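Local structure of putative O-GlcNAcase nagJ (Clostridium perfringens, 6PV5) at residues E307-V312 / P339-G344; E316-F321 / K333-V338; I270-E275 / I301-I306; S346-E351 / A388-N393. The protein probably hydrolyses terminal N-acetylhexosamine residues from glycans, as a family 84 glycoside hydrolase whose catalytic barrel lies within this piece of a longer protein. All blocks are in the same frame, centred on the assembly; numbering follows the deposited sequence.

All four contacts belong to the catalytic (beta/alpha)8 barrel and lie on one side of the centre of the chain. Interaction 3 comes first along the chain, joining the loop before helix 274-294 to the end of strand 298-302. Interaction 2, nested within the loop that interaction 1 closes, packs helix 311-326 on strand 336-338, which neighbours strand 298-302. Interaction 1 lies about 11 Å from interaction 3 between centres; the Tyr-342 hydroxyl probably hydrogen-bonds to Asp-305 OD1 of the predicted proton donor. Interaction 4 follows, about 13 Å from interaction 1, where Met-347 touches Glu-341. Interactions 1 and 3 lie by the predicted active site; 2 and 4 join helices to the barrel or its loops farther off.

Interaction 1: residues E307-V312 / P339-G344; sequences ENRSGV and PVEYWG. With EDO (1,2-ethanediol), chain F.
Arg-309 reaches across to Val-340 and Glu-341, meeting the first with a face of its guanidinium group and the second near the edge. Val-340 slips its CG1 methyl under that face, 3.6 Å from Arg-309 NH1, while CG2, the other branch, rests 3.5 Å from the backbone O of Asn-308. A beta-branched valine suits this spot because it offers a methyl to each neighbour at once. The arginine chain bends at its second torsion (chi2 142°) and crosses the side chain of Glu-341 at about a right angle. Arg-309 NH2 then gives a hydrogen bond of 3.3 Å to Glu-341 OE2, part of a salt bridge, with the two planar groups turned 55° apart. It is a single N-H to O bond, made to the anti lone pair, with the oxygen 19° out of the guanidinium plane. Ethanediol, probably from the crystallisation liquor, donates from O1 to Glu-341 OE2 at 2.6 Å, whereas OE1 is bonded to Thr-357. Two loops at the barrel mouth are thus joined through a carboxylate anchored by both oxygens, its charge probably stabilised by the arginine and, weakly and from farther off, by Lys-354; the long salt bridge suggests a modest electrostatic link.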
loop_
_atom_site.group_PDB
_atom_site.type_symbol
_atom_site.label_atom_id
_atom_site.label_comp_id
_atom_site.label_asym_id
_atom_site.label_seq_id
_atom_site.Cartn_x
_atom_site.Cartn_y
_atom_site.Cartn_z
ATOM N N GLU A 307 25.029 -9.412 -10.551
ATOM C CA GLU A 307 26.318 -9.165 -11.178
ATOM C C GLU A 307 26.180 -9.082 -12.699
ATOM O O GLU A 307 26.686 -8.143 -13.312
ATOM C CB GLU A 307 27.322 -10.252 -10.782
ATOM N N ASN A 308 25.517 -10.076 -13.307
ATOM C CA ASN A 308 25.472 -10.186 -14.758
ATOM C C ASN A 308 24.836 -8.938 -15.389
ATOM O O ASN A 308 23.804 -8.426 -14.957
ATOM C CB ASN A 308 24.908 -11.541 -15.207
ATOM C CG ASN A 308 24.378 -11.531 -16.625
ATOM O OD1 ASN A 308 23.169 -11.518 -16.839
ATOM N ND2 ASN A 308 25.269 -11.517 -17.605
ATOM N N ARG A 309 25.471 -8.451 -16.453
ATOM C CA ARG A 309 24.987 -7.260 -17.118
ATOM C C ARG A 309 24.634 -7.600 -18.561
ATOM O O ARG A 309 24.713 -6.744 -19.435
ATOM C CB ARG A 309 26.067 -6.180 -17.053
ATOM C CG ARG A 309 25.513 -4.766 -17.088
ATOM C CD ARG A 309 26.285 -3.844 -16.173
ATOM N NE ARG A 309 25.426 -2.703 -15.906
ATOM C CZ ARG A 309 24.892 -2.414 -14.728
ATOM N NH1 ARG A 309 25.137 -3.178 -13.676
ATOM N NH2 ARG A 309 24.121 -1.347 -14.607
ATOM N N SER A 310 24.268 -8.859 -18.812
ATOM C CA SER A 310 23.871 -9.225 -20.163
ATOM C C SER A 310 22.362 -9.122 -20.303
ATOM O O SER A 310 21.633 -10.005 -19.859
ATOM C CB SER A 310 24.354 -10.579 -20.593
ATOM O OG SER A 310 23.812 -10.898 -21.881
ATOM N N GLY A 311 21.931 -8.034 -20.946
ATOM C CA GLY A 311 20.530 -7.763 -21.210
ATOM C C GLY A 311 19.940 -8.795 -22.163
ATOM O O GLY A 311 18.794 -9.202 -21.990
ATOM N N VAL A 312 20.718 -9.195 -23.180
ATOM C CA VAL A 312 20.186 -10.074 -24.217
ATOM C C VAL A 312 19.863 -11.433 -23.590
ATOM O O VAL A 312 18.740 -11.909 -23.695
ATOM C CB VAL A 312 21.113 -10.168 -25.451
ATOM C CG1 VAL A 312 20.663 -11.254 -26.438
ATOM C CG2 VAL A 312 21.208 -8.828 -26.175
ATOM N N PRO A 339 14.449 -5.339 -14.238
ATOM C CA PRO A 339 15.766 -5.319 -14.867
ATOM C C PRO A 339 16.889 -5.040 -13.869
ATOM O O PRO A 339 16.630 -4.665 -12.723
ATOM C CB PRO A 339 15.693 -4.179 -15.897
ATOM C CG PRO A 339 14.309 -3.574 -15.772
ATOM C CD PRO A 339 13.650 -4.153 -14.544
ATOM N N VAL A 340 18.132 -5.205 -14.338
ATOM C CA VAL A 340 19.309 -4.783 -13.604
ATOM C C VAL A 340 19.269 -3.258 -13.439
ATOM O O VAL A 340 19.508 -2.764 -12.344
ATOM C CB VAL A 340 20.607 -5.264 -14.287
ATOM C CG1 VAL A 340 21.848 -4.617 -13.691
ATOM C CG2 VAL A 340 20.738 -6.781 -14.270
ATOM N N GLU A 341 18.955 -2.530 -14.524
ATOM C CA GLU A 341 18.848 -1.078 -14.504
ATOM C C GLU A 341 17.406 -0.709 -14.170
ATOM O O GLU A 341 16.602 -0.450 -15.060
ATOM C CB GLU A 341 19.374 -0.464 -15.818
ATOM C CG GLU A 341 20.879 -0.623 -16.000
ATOM C CD GLU A 341 21.536 -0.275 -17.337
ATOM O OE1 GLU A 341 20.828 -0.050 -18.351
ATOM O OE2 GLU A 341 22.777 -0.245 -17.369
ATOM N N TYR A 342 17.061 -0.707 -12.875
ATOM C CA TYR A 342 15.648 -0.698 -12.539
ATOM C C TYR A 342 15.172 0.694 -12.156
ATOM O O TYR A 342 13.983 0.861 -11.929
ATOM C CB TYR A 342 15.278 -1.723 -11.464
ATOM C CG TYR A 342 16.070 -1.653 -10.182
ATOM C CD1 TYR A 342 17.180 -2.459 -9.985
ATOM C CD2 TYR A 342 15.706 -0.778 -9.164
ATOM C CE1 TYR A 342 17.928 -2.390 -8.818
ATOM C CE2 TYR A 342 16.432 -0.709 -7.989
ATOM C CZ TYR A 342 17.545 -1.505 -7.818
ATOM O OH TYR A 342 18.264 -1.390 -6.663
ATOM N N TRP A 343 16.085 1.670 -12.081
ATOM C CA TRP A 343 15.656 3.049 -11.881
ATOM C C TRP A 343 15.934 3.878 -13.137
ATOM O O TRP A 343 16.833 3.575 -13.911
ATOM C CB TRP A 343 16.227 3.643 -10.572
ATOM C CG TRP A 343 17.714 3.820 -10.518
ATOM C CD1 TRP A 343 18.402 4.977 -10.756
ATOM C CD2 TRP A 343 18.708 2.830 -10.202
ATOM N NE1 TRP A 343 19.746 4.777 -10.629
ATOM C CE2 TRP A 343 19.960 3.476 -10.247
ATOM C CE3 TRP A 343 18.666 1.471 -9.858
ATOM C CZ2 TRP A 343 21.156 2.809 -9.986
ATOM C CZ3 TRP A 343 19.851 0.813 -9.598
ATOM C CH2 TRP A 343 21.081 1.468 -9.676
ATOM N N GLY A 344 15.099 4.887 -13.376
ATOM C CA GLY A 344 15.153 5.654 -14.611
ATOM C C GLY A 344 16.550 6.160 -14.966
ATOM O O GLY A 344 17.013 5.979 -16.099
HETATM C C1 EDO F . 25.529 -0.023 -19.352
HETATM O O1 EDO F . 24.204 -0.424 -19.564
HETATM C C2 EDO F . 26.191 -1.219 -18.946
HETATM O O2 EDO F . 25.914 -2.101 -20.007
#

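Interaction 2: residues E316-F321 / K333-V338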
loop_
_atom_site.group_PDB
_atom_site.type_symbol
_atom_site.label_atom_id
_atom_site.label_comp_id
_atom_site.label_asym_id
_atom_site.label_seq_id
_atom_site.Cartn_x
_atom_site.Cartn_y
_atom_site.Cartn_z
ATOM N N GLU A 316 16.300 -13.212 -23.010
ATOM C CA GLU A 316 16.064 -14.472 -23.704
ATOM C C GLU A 316 15.550 -15.547 -22.747
ATOM O O GLU A 316 14.578 -16.228 -23.078
ATOM C CB GLU A 316 17.279 -14.910 -24.526
ATOM C CG GLU A 316 17.410 -14.098 -25.799
ATOM C CD GLU A 316 18.642 -14.415 -26.626
ATOM O OE1 GLU A 316 19.484 -15.222 -26.151
ATOM O OE2 GLU A 316 18.755 -13.856 -27.751
ATOM N N VAL A 317 16.180 -15.667 -21.562
ATOM C CA VAL A 317 15.715 -16.582 -20.524
ATOM C C VAL A 317 14.245 -16.298 -20.245
ATOM O O VAL A 317 13.450 -17.230 -20.187
ATOM C CB VAL A 317 16.570 -16.520 -19.240
ATOM C CG1 VAL A 317 15.818 -17.025 -18.012
ATOM C CG2 VAL A 317 17.897 -17.243 -19.405
ATOM N N LEU A 318 13.891 -15.005 -20.146
ATOM C CA LEU A 318 12.520 -14.593 -19.871
ATOM C C LEU A 318 11.571 -14.956 -21.018
ATOM O O LEU A 318 10.427 -15.341 -20.768
ATOM C CB LEU A 318 12.455 -13.078 -19.604
ATOM C CG LEU A 318 13.059 -12.556 -18.290
ATOM C CD1 LEU A 318 12.947 -11.034 -18.225
ATOM C CD2 LEU A 318 12.358 -13.154 -17.071
ATOM N N ASN A 319 11.995 -14.729 -22.270
ATOM C CA ASN A 319 11.127 -14.992 -23.425
ATOM C C ASN A 319 10.867 -16.498 -23.563
ATOM O O ASN A 319 9.736 -16.917 -23.785
ATOM C CB ASN A 319 11.722 -14.495 -24.752
ATOM C CG ASN A 319 11.960 -12.998 -24.835
ATOM O OD1 ASN A 319 11.253 -12.190 -24.229
ATOM N ND2 ASN A 319 12.952 -12.615 -25.617
ATOM N N ARG A 320 11.915 -17.298 -23.368
ATOM C CA ARG A 320 11.797 -18.745 -23.395
ATOM C C ARG A 320 10.847 -19.223 -22.301
ATOM O O ARG A 320 9.965 -20.039 -22.576
ATOM C CB ARG A 320 13.174 -19.394 -23.275
ATOM C CG ARG A 320 13.240 -20.784 -23.899
ATOM C CD ARG A 320 14.589 -21.423 -23.633
ATOM N NE ARG A 320 14.500 -22.875 -23.714
ATOM C CZ ARG A 320 15.528 -23.688 -23.528
ATOM N NH1 ARG A 320 16.724 -23.194 -23.268
ATOM N NH2 ARG A 320 15.367 -24.998 -23.600
ATOM N N PHE A 321 11.002 -18.684 -21.077
ATOM C CA PHE A 321 10.167 -19.096 -19.963
ATOM C C PHE A 321 8.719 -18.744 -20.265
ATOM O O PHE A 321 7.807 -19.520 -19.970
ATOM C CB PHE A 321 10.640 -18.486 -18.636
ATOM C CG PHE A 321 9.864 -18.954 -17.427
ATOM C CD1 PHE A 321 10.284 -20.053 -16.696
ATOM C CD2 PHE A 321 8.701 -18.308 -17.033
ATOM C CE1 PHE A 321 9.569 -20.480 -15.580
ATOM C CE2 PHE A 321 7.983 -18.740 -15.926
ATOM C CZ PHE A 321 8.418 -19.828 -15.200
ATOM N N LYS A 333 -0.777 -16.424 -15.304
ATOM C CA LYS A 333 -0.917 -15.028 -15.699
ATOM C C LYS A 333 0.391 -14.540 -16.331
ATOM O O LYS A 333 1.397 -15.256 -16.306
ATOM C CB LYS A 333 -1.371 -14.198 -14.489
ATOM C CG LYS A 333 -2.700 -14.616 -13.871
ATOM C CD LYS A 333 -3.471 -13.462 -13.264
ATOM N N PRO A 334 0.430 -13.326 -16.927
ATOM C CA PRO A 334 1.652 -12.806 -17.558
ATOM C C PRO A 334 2.856 -12.812 -16.614
ATOM O O PRO A 334 2.695 -12.617 -15.415
ATOM C CB PRO A 334 1.254 -11.368 -17.922
ATOM C CG PRO A 334 -0.237 -11.474 -18.172
ATOM C CD PRO A 334 -0.705 -12.401 -17.060
ATOM N N LEU A 335 4.042 -13.103 -17.154
ATOM C CA LEU A 335 5.275 -13.102 -16.391
ATOM C C LEU A 335 5.597 -11.659 -15.997
ATOM O O LEU A 335 5.218 -10.723 -16.702
ATOM C CB LEU A 335 6.386 -13.649 -17.286
ATOM C CG LEU A 335 7.786 -13.718 -16.670
ATOM C CD1 LEU A 335 7.827 -14.696 -15.507
ATOM C CD2 LEU A 335 8.819 -14.122 -17.708
ATOM N N ILE A 336 6.289 -11.507 -14.860
ATOM C CA ILE A 336 6.678 -10.204 -14.339
ATOM C C ILE A 336 8.186 -10.221 -14.171
ATOM O O ILE A 336 8.740 -11.247 -13.786
ATOM C CB ILE A 336 5.981 -9.957 -12.988
ATOM C CG1 ILE A 336 4.473 -9.771 -13.161
ATOM C CG2 ILE A 336 6.636 -8.796 -12.243
ATOM C CD1 ILE A 336 3.705 -9.743 -11.848
ATOM N N THR A 337 8.844 -9.104 -14.500
ATOM C CA THR A 337 10.286 -9.054 -14.305
ATOM C C THR A 337 10.706 -7.696 -13.739
ATOM O O THR A 337 9.918 -6.751 -13.712
ATOM C CB THR A 337 11.041 -9.383 -15.605
ATOM O OG1 THR A 337 12.410 -9.610 -15.283
ATOM C CG2 THR A 337 10.968 -8.294 -16.651
ATOM N N VAL A 338 11.968 -7.620 -13.305
ATOM C CA VAL A 338 12.601 -6.355 -12.962
ATOM C C VAL A 338 14.025 -6.391 -13.504
ATOM O O VAL A 338 14.765 -7.344 -13.270
ATOM C CB VAL A 338 12.560 -6.023 -11.445
ATOM C CG1 VAL A 338 13.301 -7.053 -10.619
ATOM C CG2 VAL A 338 13.156 -4.648 -11.154
#
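Leu-335 is the first residue of 333-338 to touch the helical segment 316-321, and it divides its two methyls between two partners. CD1 approaches the ring of Phe-321 obliquely, 4.0 Å from its CD2 atom, and CD2 lies 3.7 Å from CD2 of Leu-318. The leucine holds CG anti to its backbone N (chi1 179°), which extends the branched end toward the helix, where it crosses both partners at about a right angle. A leucine fits here because its forked tip can fill the groove between residues one helical turn apart.

Ile-336 next turns to the other side of the strand, as alternation demands, and Thr-337 comes back to the helix. Its CB and CG2 pack against Leu-318 CD1, the CB of Thr-337 lying 3.6 Å from that methyl. The hydroxyl OG1 of Thr-337 is also close, 3.3 Å from Leu-318 CD1, but its polar need is met by the carbonyl O of Ile-301. Threonine therefore serves twice, giving the helix an apolar flank and the adjoining strand a hydrogen bond.

The contact is buried in a beta-alpha-beta unit of the barrel, built from strand 298-302, helix 311-326 and strand 336-338. Leu-318 also packs on Ile-301 and on Phe-360 of helix 355-363, while Phe-321 leans on Leu-284 and Ala-288 of helix 274-294.

Interaction 3: residues I270-E275 / I301-I306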
loop_
_atom_site.group_PDB
_atom_site.type_symbol
_atom_site.label_atom_id
_atom_site.label_comp_id
_atom_site.label_asym_id
_atom_site.label_seq_id
_atom_site.Cartn_x
_atom_site.Cartn_y
_atom_site.Cartn_z
ATOM N N ILE A 270 22.932 -18.288 -12.087
ATOM C CA ILE A 270 22.357 -18.879 -13.286
ATOM C C ILE A 270 23.380 -18.845 -14.424
ATOM O O ILE A 270 24.194 -17.924 -14.531
ATOM C CB ILE A 270 21.005 -18.240 -13.666
ATOM C CG1 ILE A 270 20.266 -19.057 -14.730
ATOM C CG2 ILE A 270 21.174 -16.782 -14.079
ATOM C CD1 ILE A 270 18.791 -18.747 -14.859
ATOM N N LYS A 271 23.358 -19.900 -15.245
ATOM C CA LYS A 271 24.190 -19.990 -16.431
ATOM C C LYS A 271 23.312 -19.814 -17.672
ATOM O O LYS A 271 22.138 -20.185 -17.689
ATOM C CB LYS A 271 25.032 -21.272 -16.395
ATOM C CG LYS A 271 26.354 -21.188 -15.633
ATOM C CD LYS A 271 27.341 -20.225 -16.280
ATOM C CE LYS A 271 28.789 -20.482 -15.920
ATOM N NZ LYS A 271 29.037 -20.333 -14.466
ATOM N N PHE A 272 23.886 -19.192 -18.700
ATOM C CA PHE A 272 23.162 -18.897 -19.922
ATOM C C PHE A 272 23.768 -19.716 -21.060
ATOM O O PHE A 272 23.067 -20.121 -21.983
ATOM C CB PHE A 272 23.244 -17.401 -20.236
ATOM C CG PHE A 272 22.711 -16.468 -19.175
ATOM C CD1 PHE A 272 21.348 -16.252 -19.024
ATOM C CD2 PHE A 272 23.578 -15.765 -18.346
ATOM C CE1 PHE A 272 20.867 -15.373 -18.061
ATOM C CE2 PHE A 272 23.098 -14.878 -17.390
ATOM C CZ PHE A 272 21.745 -14.693 -17.242
ATOM N N GLU A 273 25.074 -19.981 -20.936
ATOM C CA GLU A 273 25.923 -20.486 -22.003
ATOM C C GLU A 273 25.999 -22.018 -21.964
ATOM O O GLU A 273 26.300 -22.616 -20.927
ATOM C CB GLU A 273 27.303 -19.815 -21.905
ATOM C CG GLU A 273 27.959 -19.881 -20.519
ATOM C CD GLU A 273 27.683 -18.774 -19.507
ATOM O OE1 GLU A 273 26.505 -18.462 -19.268
ATOM O OE2 GLU A 273 28.654 -18.238 -18.939
ATOM N N GLY A 274 25.692 -22.640 -23.110
ATOM C CA GLY A 274 26.049 -24.025 -23.392
ATOM C C GLY A 274 25.212 -25.053 -22.632
ATOM O O GLY A 274 23.997 -24.908 -22.496
ATOM N N GLU A 275 25.894 -26.108 -22.165
ATOM C CA GLU A 275 25.269 -27.273 -21.554
ATOM C C GLU A 275 24.637 -26.874 -20.221
ATOM O O GLU A 275 23.498 -27.238 -19.921
ATOM C CB GLU A 275 26.301 -28.398 -21.403
ATOM N N ILE A 301 10.326 -13.276 -12.513
ATOM C CA ILE A 301 11.750 -13.540 -12.480
ATOM C C ILE A 301 12.452 -12.190 -12.367
ATOM O O ILE A 301 12.253 -11.313 -13.210
ATOM C CB ILE A 301 12.209 -14.325 -13.728
ATOM C CG1 ILE A 301 11.367 -15.582 -13.970
ATOM C CG2 ILE A 301 13.692 -14.642 -13.632
ATOM C CD1 ILE A 301 11.800 -16.390 -15.175
ATOM N N LEU A 302 13.284 -12.053 -11.331
ATOM C CA LEU A 302 13.880 -10.773 -10.960
ATOM C C LEU A 302 15.361 -10.782 -11.331
ATOM O O LEU A 302 16.035 -11.774 -11.073
ATOM C CB LEU A 302 13.707 -10.636 -9.440
ATOM C CG LEU A 302 12.441 -9.951 -8.904
ATOM C CD1 LEU A 302 11.173 -10.169 -9.717
ATOM C CD2 LEU A 302 12.195 -10.249 -7.432
ATOM N N TRP A 303 15.869 -9.681 -11.921
ATOM C CA TRP A 303 17.313 -9.514 -12.068
ATOM C C TRP A 303 17.846 -8.336 -11.246
ATOM O O TRP A 303 18.961 -7.881 -11.470
ATOM C CB TRP A 303 17.715 -9.366 -13.542
ATOM C CG TRP A 303 17.112 -10.407 -14.439
ATOM C CD1 TRP A 303 15.984 -10.281 -15.196
ATOM C CD2 TRP A 303 17.583 -11.752 -14.633
ATOM N NE1 TRP A 303 15.731 -11.447 -15.866
ATOM C CE2 TRP A 303 16.701 -12.365 -15.550
ATOM C CE3 TRP A 303 18.677 -12.487 -14.153
ATOM C CZ2 TRP A 303 16.877 -13.679 -15.986
ATOM C CZ3 TRP A 303 18.843 -13.794 -14.570
ATOM C CH2 TRP A 303 17.951 -14.373 -15.474
ATOM N N ASP A 304 17.045 -7.804 -10.323
ATOM C CA ASP A 304 17.505 -6.660 -9.549
ATOM C C ASP A 304 18.681 -7.080 -8.674
ATOM O O ASP A 304 18.683 -8.162 -8.087
ATOM C CB ASP A 304 16.396 -6.033 -8.697
ATOM C CG ASP A 304 15.812 -6.959 -7.639
ATOM O OD1 ASP A 304 15.385 -8.070 -8.001
ATOM O OD2 ASP A 304 15.773 -6.557 -6.459
ATOM N N ASP A 305 19.684 -6.201 -8.595
ATOM C CA ASP A 305 20.761 -6.370 -7.633
ATOM C C ASP A 305 21.481 -7.711 -7.849
ATOM O O ASP A 305 21.519 -8.539 -6.944
ATOM C CB ASP A 305 20.258 -6.184 -6.189
ATOM C CG ASP A 305 19.494 -4.896 -5.890
ATOM O OD1 ASP A 305 20.022 -3.782 -6.180
ATOM O OD2 ASP A 305 18.381 -5.011 -5.323
ATOM N N ILE A 306 22.058 -7.903 -9.046
ATOM C CA ILE A 306 23.002 -8.978 -9.307
ATOM C C ILE A 306 24.206 -8.454 -10.090
ATOM O O ILE A 306 24.359 -7.244 -10.296
ATOM C CB ILE A 306 22.343 -10.159 -10.045
ATOM C CG1 ILE A 306 21.692 -9.714 -11.359
ATOM C CG2 ILE A 306 21.380 -10.899 -9.127
ATOM C CD1 ILE A 306 21.655 -10.776 -12.427
#
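Ile-270 and Phe-272 meet Trp-303 where a loop entering a helix faces the end of a barrel strand and the loop after it, within a beta-alpha-beta unit of the (beta/alpha)8 barrel. Segment 270-275 leads into helix 274-294, and segment 301-306 runs off strand 298-302 into the loop carrying Asp-305, the predicted proton donor. The backbones stay far apart, the nearest alpha carbons, those of Ile-270 and Ile-306, lying 10.7 Å from each other. Tryptophan suits the place because its large indole bridges most of the gap, leaving the smaller Ile-270 to meet it with a methyl. That methyl, CG2, lies at the edge of the indole, in its plane, 3.8 Å from Trp-303 CZ3. Phe-272 holds CG anti to its carbonyl carbon (chi1 -58°); its side chain and that of Trp-303 run toward each other from opposite directions, and the rings meet obliquely, planes 40° and centroids 6.0 Å apart. Phe-272 CE1 is 4.0 Å from Trp-303 CH2, which lies at the edge of the phenyl ring, near its plane. Within the loop, Phe-272 N donates a hydrogen bond to Glu-273 OE1 at 2.8 Å, nearly head-on down its C-O bond.

Interaction 4: residues S346-E351 / A388-N393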
loop_
_atom_site.group_PDB
_atom_site.type_symbol
_atom_site.label_atom_id
_atom_site.label_comp_id
_atom_site.label_asym_id
_atom_site.label_seq_id
_atom_site.Cartn_x
_atom_site.Cartn_y
_atom_site.Cartn_z
ATOM N N SER A 346 19.423 5.058 -14.082
ATOM C CA SER A 346 20.333 3.966 -14.425
ATOM C C SER A 346 20.196 3.572 -15.904
ATOM O O SER A 346 21.097 2.949 -16.454
ATOM C CB SER A 346 20.168 2.751 -13.534
ATOM O OG SER A 346 18.938 2.083 -13.801
ATOM N N MET A 347 19.095 3.976 -16.552
ATOM C CA MET A 347 18.744 3.466 -17.874
ATOM C C MET A 347 19.309 4.372 -18.969
ATOM O O MET A 347 19.329 3.973 -20.134
ATOM C CB MET A 347 17.223 3.432 -18.052
ATOM C CG MET A 347 16.506 2.388 -17.217
ATOM S SD MET A 347 14.743 2.571 -17.497
ATOM C CE MET A 347 14.087 1.666 -16.091
ATOM N N PHE A 348 19.716 5.597 -18.588
ATOM C CA PHE A 348 20.073 6.634 -19.547
ATOM C C PHE A 348 21.444 7.207 -19.227
ATOM O O PHE A 348 21.760 7.486 -18.075
ATOM C CB PHE A 348 19.061 7.786 -19.544
ATOM C CG PHE A 348 17.682 7.372 -19.987
ATOM C CD1 PHE A 348 17.349 7.319 -21.332
ATOM C CD2 PHE A 348 16.719 7.023 -19.060
ATOM C CE1 PHE A 348 16.080 6.940 -21.735
ATOM C CE2 PHE A 348 15.461 6.609 -19.462
ATOM C CZ PHE A 348 15.142 6.565 -20.801
ATOM N N ASN A 349 22.239 7.368 -20.281
ATOM C CA ASN A 349 23.453 8.162 -20.249
ATOM C C ASN A 349 23.161 9.444 -21.016
ATOM O O ASN A 349 23.195 9.443 -22.245
ATOM C CB ASN A 349 24.650 7.400 -20.829
ATOM C CG ASN A 349 25.977 8.034 -20.475
ATOM O OD1 ASN A 349 26.065 9.250 -20.309
ATOM N ND2 ASN A 349 27.013 7.218 -20.345
ATOM N N GLY A 350 22.834 10.520 -20.284
ATOM C CA GLY A 350 22.385 11.744 -20.927
ATOM C C GLY A 350 21.060 11.490 -21.640
ATOM O O GLY A 350 20.092 11.077 -21.010
ATOM N N GLU A 351 21.042 11.676 -22.963
ATOM C CA GLU A 351 19.823 11.477 -23.738
ATOM C C GLU A 351 19.772 10.058 -24.316
ATOM O O GLU A 351 18.706 9.580 -24.677
ATOM C CB GLU A 351 19.710 12.550 -24.825
ATOM N N ALA A 388 7.480 8.625 -16.228
ATOM C CA ALA A 388 6.997 7.305 -16.614
ATOM C C ALA A 388 6.988 7.172 -18.138
ATOM O O ALA A 388 7.344 6.122 -18.677
ATOM C CB ALA A 388 5.614 7.113 -16.067
ATOM N N LYS A 389 6.591 8.265 -18.814
ATOM C CA LYS A 389 6.573 8.331 -20.266
ATOM C C LYS A 389 7.955 8.014 -20.827
ATOM O O LYS A 389 8.082 7.241 -21.766
ATOM C CB LYS A 389 6.073 9.704 -20.727
ATOM C CG LYS A 389 5.943 9.881 -22.235
ATOM C CD LYS A 389 4.545 9.623 -22.748
ATOM C CE LYS A 389 4.336 10.149 -24.156
ATOM N NZ LYS A 389 3.120 9.570 -24.772
ATOM N N LYS A 390 8.997 8.593 -20.228
ATOM C CA LYS A 390 10.341 8.412 -20.733
ATOM C C LYS A 390 10.718 6.934 -20.686
ATOM O O LYS A 390 11.476 6.458 -21.518
ATOM C CB LYS A 390 11.336 9.301 -19.985
ATOM C CG LYS A 390 12.759 9.210 -20.511
ATOM C CD LYS A 390 13.706 10.238 -19.924
ATOM C CE LYS A 390 14.994 10.341 -20.716
ATOM N NZ LYS A 390 16.094 10.931 -19.912
ATOM N N VAL A 391 10.201 6.216 -19.689
ATOM C CA VAL A 391 10.600 4.831 -19.499
ATOM C C VAL A 391 9.686 3.939 -20.342
ATOM O O VAL A 391 10.175 2.991 -20.939
ATOM C CB VAL A 391 10.609 4.417 -18.009
ATOM C CG1 VAL A 391 10.867 2.918 -17.844
ATOM C CG2 VAL A 391 11.641 5.225 -17.221
ATOM N N SER A 392 8.382 4.256 -20.392
ATOM C CA SER A 392 7.444 3.456 -21.172
ATOM C C SER A 392 7.761 3.559 -22.667
ATOM O O SER A 392 7.571 2.595 -23.392
ATOM C CB SER A 392 6.023 3.816 -20.885
ATOM O OG SER A 392 5.723 5.119 -21.383
ATOM N N ASN A 393 8.318 4.699 -23.098
ATOM C CA ASN A 393 8.746 4.883 -24.480
ATOM C C ASN A 393 9.918 3.975 -24.817
ATOM O O ASN A 393 10.006 3.477 -25.933
ATOM C CB ASN A 393 9.021 6.340 -24.837
ATOM C CG ASN A 393 7.729 7.109 -25.028
ATOM O OD1 ASN A 393 6.662 6.518 -25.230
ATOM N ND2 ASN A 393 7.809 8.427 -24.955
#
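With CG anti to its backbone N (chi1 -177°) and the chain extended beyond it, Lys-390 projects from helix 385-395 and runs over one face of Phe-348. The phenylalanine has its own CG anti to the carbonyl carbon (chi1 -64°), which sends the ring toward the helix, and the two side chains slide past each other in opposite directions. The lysine methylenes therefore lie along the ring: CG is 3.6 Å from Phe-348 CZ, and further out CE stands over the centre, 3.7 Å from the ring centroid, in a CH-pi contact. The ammonium follows in a cation-pi interaction, NZ being 4.0 Å from the same centroid and 14° off the ring normal. Lysine suits this exposed position on the helix, for its aliphatic stem covers the aromatic face while its charge is probably eased by the pi electrons.

A second, wholly apolar contact lies beside it. Met-347, with its chain extended beyond CG, crosses Val-391 at about a right angle and lays both SD and CE against Val-391 CG1, each 3.9 Å away. The flexible thioether can mould itself against the compact valine.

The segment 346-351 includes strand 348-349 of a small hairpin, which is thereby fastened to the outer helix 385-395. Further in, Met-347 and Val-391 both pack on Trp-372 of barrel strand 369-372, and Val-391 also touches Met-399 of strand 399-403.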